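Local coordinates for aminoglycoside Nucleotidyltransferase (2")-Ia (PDB 5CFT), which confers resistance to gentamicin, kanamycin, tobramycin and related aminoglycosides by adenylating the 2''-hydroxyl group of the antibiotic, at residues L55-E60 against C95-W100. Sequence-based numbering, arbitrary orientation.
Sequences LTFPGE and CEPAWW. With 51G (gentamicin C1), chain E.
Two neighbouring parallel strands of the central mixed sheet in this nucleotidyltransferase meet here, Leu55-Pro58 pairing with Cys95-Ala98 just beyond the manganese-binding residues Asp54 and Asp94. The backbone hydrogen bonds run from Glu96 N to Leu55 O, Phe57 N to Glu96 O and Ala98 N to Phe57 O, the last 2.8 Å long and nearly straight at 169°. A fourth, Gly59 N to Ala98 O, carries the pairing into the turn that follows Pro58. On the sheet face toward helix 62-71, CG of Phe57 sits between its own backbone N and carbonyl carbon (chi1 65°), which swings the ring across to the other strand. Pro97 CA then lies over one ring face, 3.9 Å from the centroid, in a CH-pi contact, while the carbonyl carbon of Cys95 lies at the edge of the ring, in its plane. On the other face Thr56 CG2 rests 3.5 Å from Ala98 CB. Where the first strand ends, the six-membered ring of Trp99 lies over Gly59, whose CA stands 3.7 Å from its centroid. A water bridges Glu60 OE1 and Trp100 N, and Glu60 OE2 is hydrogen-bonded to Tyr105 OH.

Glu96 leaves the strand with CG anti to its N (chi1 -180°) and an extended chain that carries the carboxylate to gentamicin C1. There OE1 accepts from N2 of the drug at 2.7 Å and OE2 from N4 at 2.8 Å. Each carboxylate oxygen thus takes a different amine, an arrangement probably strengthened by opposite charge. The residue's own N and O are both tied into the ladder, which probably steadies the base of this side chain.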
loop_
_atom_site.group_PDB
_atom_site.type_symbol
_atom_site.label_atom_id
_atom_site.label_comp_id
_atom_site.label_asym_id
_atom_site.label_seq_id
_atom_site.Cartn_x
_atom_site.Cartn_y
_atom_site.Cartn_z
ATOM N N LEU A 55 -3.770 1.875 1.805
ATOM C CA LEU A 55 -4.421 0.609 2.103
ATOM C C LEU A 55 -4.980 0.017 0.820
ATOM O O LEU A 55 -5.587 0.736 -0.011
ATOM C CB LEU A 55 -5.568 0.804 3.077
ATOM C CG LEU A 55 -5.208 1.256 4.474
ATOM C CD1 LEU A 55 -6.507 1.485 5.256
ATOM C CD2 LEU A 55 -4.317 0.247 5.155
ATOM N N THR A 56 -4.853 -1.297 0.658
ATOM C CA THR A 56 -5.519 -2.065 -0.383
ATOM C C THR A 56 -6.576 -2.935 0.295
ATOM O O THR A 56 -6.302 -3.566 1.315
ATOM C CB THR A 56 -4.561 -2.962 -1.194
ATOM O OG1 THR A 56 -3.552 -2.146 -1.806
ATOM C CG2 THR A 56 -5.281 -3.698 -2.263
ATOM N N PHE A 57 -7.789 -2.955 -0.226
ATOM C CA PHE A 57 -8.932 -3.665 0.391
ATOM C C PHE A 57 -9.649 -4.504 -0.661
ATOM O O PHE A 57 -9.660 -4.176 -1.840
ATOM C CB PHE A 57 -9.898 -2.669 1.030
ATOM C CG PHE A 57 -10.572 -1.761 0.031
ATOM C CD1 PHE A 57 -11.780 -2.083 -0.560
ATOM C CD2 PHE A 57 -9.986 -0.578 -0.356
ATOM C CE1 PHE A 57 -12.345 -1.258 -1.486
ATOM C CE2 PHE A 57 -10.573 0.240 -1.240
ATOM C CZ PHE A 57 -11.742 -0.103 -1.851
ATOM N N PRO A 58 -10.318 -5.576 -0.254
ATOM C CA PRO A 58 -11.168 -6.343 -1.191
ATOM C C PRO A 58 -12.255 -5.445 -1.777
ATOM O O PRO A 58 -13.098 -4.955 -0.986
ATOM C CB PRO A 58 -11.734 -7.455 -0.296
ATOM C CG PRO A 58 -10.677 -7.660 0.727
ATOM C CD PRO A 58 -10.173 -6.278 1.048
ATOM N N GLY A 59 -12.283 -5.258 -3.098
ATOM C CA GLY A 59 -13.188 -4.316 -3.699
ATOM C C GLY A 59 -14.639 -4.618 -3.433
ATOM O O GLY A 59 -15.430 -3.662 -3.308
ATOM N N GLU A 60 -14.994 -5.901 -3.324
ATOM C CA GLU A 60 -16.377 -6.279 -3.095
ATOM C C GLU A 60 -16.788 -6.166 -1.641
ATOM O O GLU A 60 -17.982 -6.327 -1.341
ATOM C CB GLU A 60 -16.599 -7.703 -3.610
ATOM C CG GLU A 60 -16.141 -8.856 -2.718
ATOM C CD GLU A 60 -14.656 -9.069 -2.545
ATOM O OE1 GLU A 60 -13.818 -8.382 -3.183
ATOM O OE2 GLU A 60 -14.332 -9.965 -1.734
ATOM N N CYS A 95 -7.070 4.711 -0.144
ATOM C CA CYS A 95 -7.589 3.319 -0.236
ATOM C C CYS A 95 -7.879 2.884 -1.658
ATOM O O CYS A 95 -8.610 3.561 -2.394
ATOM C CB CYS A 95 -8.889 3.197 0.609
ATOM S SG CYS A 95 -8.670 3.667 2.317
ATOM N N GLU A 96 -7.324 1.749 -2.074
ATOM C CA GLU A 96 -7.520 1.235 -3.404
ATOM C C GLU A 96 -8.046 -0.199 -3.337
ATOM O O GLU A 96 -7.566 -1.010 -2.524
ATOM C CB GLU A 96 -6.179 1.278 -4.167
ATOM C CG GLU A 96 -6.287 0.783 -5.518
ATOM C CD GLU A 96 -5.035 0.942 -6.348
ATOM O OE1 GLU A 96 -3.975 0.620 -5.871
ATOM O OE2 GLU A 96 -5.169 1.341 -7.537
ATOM N N PRO A 97 -8.956 -0.566 -4.231
ATOM C CA PRO A 97 -9.461 -1.932 -4.254
ATOM C C PRO A 97 -8.477 -2.896 -4.898
ATOM O O PRO A 97 -7.709 -2.549 -5.818
ATOM C CB PRO A 97 -10.722 -1.817 -5.086
ATOM C CG PRO A 97 -10.380 -0.683 -6.048
ATOM C CD PRO A 97 -9.709 0.301 -5.141
ATOM N N ALA A 98 -8.524 -4.141 -4.412
ATOM C CA ALA A 98 -8.001 -5.318 -5.125
ATOM C C ALA A 98 -9.168 -6.273 -5.351
ATOM O O ALA A 98 -10.179 -6.248 -4.625
ATOM C CB ALA A 98 -6.922 -5.991 -4.337
ATOM N N TRP A 99 -9.051 -7.119 -6.365
ATOM C CA TRP A 99 -10.155 -7.929 -6.789
ATOM C C TRP A 99 -9.715 -9.367 -6.853
ATOM O O TRP A 99 -8.606 -9.646 -7.255
ATOM C CB TRP A 99 -10.677 -7.457 -8.165
ATOM C CG TRP A 99 -11.094 -6.007 -8.164
ATOM C CD1 TRP A 99 -10.336 -4.959 -8.558
ATOM C CD2 TRP A 99 -12.324 -5.468 -7.686
ATOM N NE1 TRP A 99 -11.047 -3.794 -8.397
ATOM C CE2 TRP A 99 -12.248 -4.084 -7.837
ATOM C CE3 TRP A 99 -13.501 -6.024 -7.146
ATOM C CZ2 TRP A 99 -13.320 -3.254 -7.531
ATOM C CZ3 TRP A 99 -14.536 -5.181 -6.803
ATOM C CH2 TRP A 99 -14.420 -3.812 -7.005
ATOM N N TRP A 100 -10.619 -10.284 -6.540
ATOM C CA TRP A 100 -10.311 -11.695 -6.513
ATOM C C TRP A 100 -9.971 -12.188 -7.896
ATOM O O TRP A 100 -10.732 -11.970 -8.841
ATOM C CB TRP A 100 -11.477 -12.490 -5.913
ATOM C CG TRP A 100 -11.108 -13.962 -5.665
ATOM C CD1 TRP A 100 -11.468 -15.034 -6.400
ATOM C CD2 TRP A 100 -10.278 -14.451 -4.593
ATOM N NE1 TRP A 100 -10.939 -16.178 -5.843
ATOM C CE2 TRP A 100 -10.212 -15.850 -4.727
ATOM C CE3 TRP A 100 -9.615 -13.855 -3.554
ATOM C CZ2 TRP A 100 -9.465 -16.656 -3.866
ATOM C CZ3 TRP A 100 -8.874 -14.669 -2.645
ATOM C CH2 TRP A 100 -8.804 -16.062 -2.844
HETATM O O6 51G E . -0.841 8.921 -2.833
HETATM C C14 51G E . -1.049 9.462 -4.139
HETATM C C15 51G E . -2.452 10.057 -4.252
HETATM N N 51G E . -2.673 11.116 -3.266
HETATM C C19 51G E . -3.927 10.958 -2.529
HETATM C C16 51G E . -2.636 10.645 -5.646
HETATM C C18 51G E . -4.058 11.152 -5.852
HETATM O O5 51G E . -1.748 11.775 -5.702
HETATM C C17 51G E . -2.294 9.594 -6.700
HETATM O O4 51G E . -1.025 8.984 -6.475
HETATM C C13 51G E . -0.842 8.388 -5.202
HETATM O O3 51G E . -1.804 7.377 -5.073
HETATM C C11 51G E . -1.501 6.048 -5.557
HETATM C C10 51G E . -2.329 5.057 -4.731
HETATM N N1 51G E . -2.083 5.144 -3.277
HETATM C C9 51G E . -2.079 3.633 -5.238
HETATM C C8 51G E . -2.443 3.496 -6.720
HETATM N N2 51G E . -2.196 2.106 -7.172
HETATM C C12 51G E . -1.875 5.932 -7.030
HETATM O O2 51G E . -1.025 6.764 -7.832
HETATM C C7 51G E . -1.698 4.515 -7.555
HETATM O O1 51G E . -2.284 4.477 -8.869
HETATM C C6 51G E . -1.591 3.787 -9.888
HETATM C C5 51G E . -1.413 4.695 -11.111
HETATM N N3 51G E . -0.798 5.968 -10.734
HETATM C C4 51G E . -2.799 4.955 -11.681
HETATM C C3 51G E . -3.417 3.620 -12.039
HETATM O O 51G E . -2.203 2.561 -10.225
HETATM C C2 51G E . -3.512 2.713 -10.829
HETATM C C1 51G E . -4.002 1.324 -11.130
HETATM C C 51G E . -3.163 0.675 -12.215
HETATM N N4 51G E . -4.006 0.482 -9.926
HETATM C C20 51G E . -4.745 -0.753 -10.104
HETATM O O HOH W 1 -13.201 -9.420 -5.664
#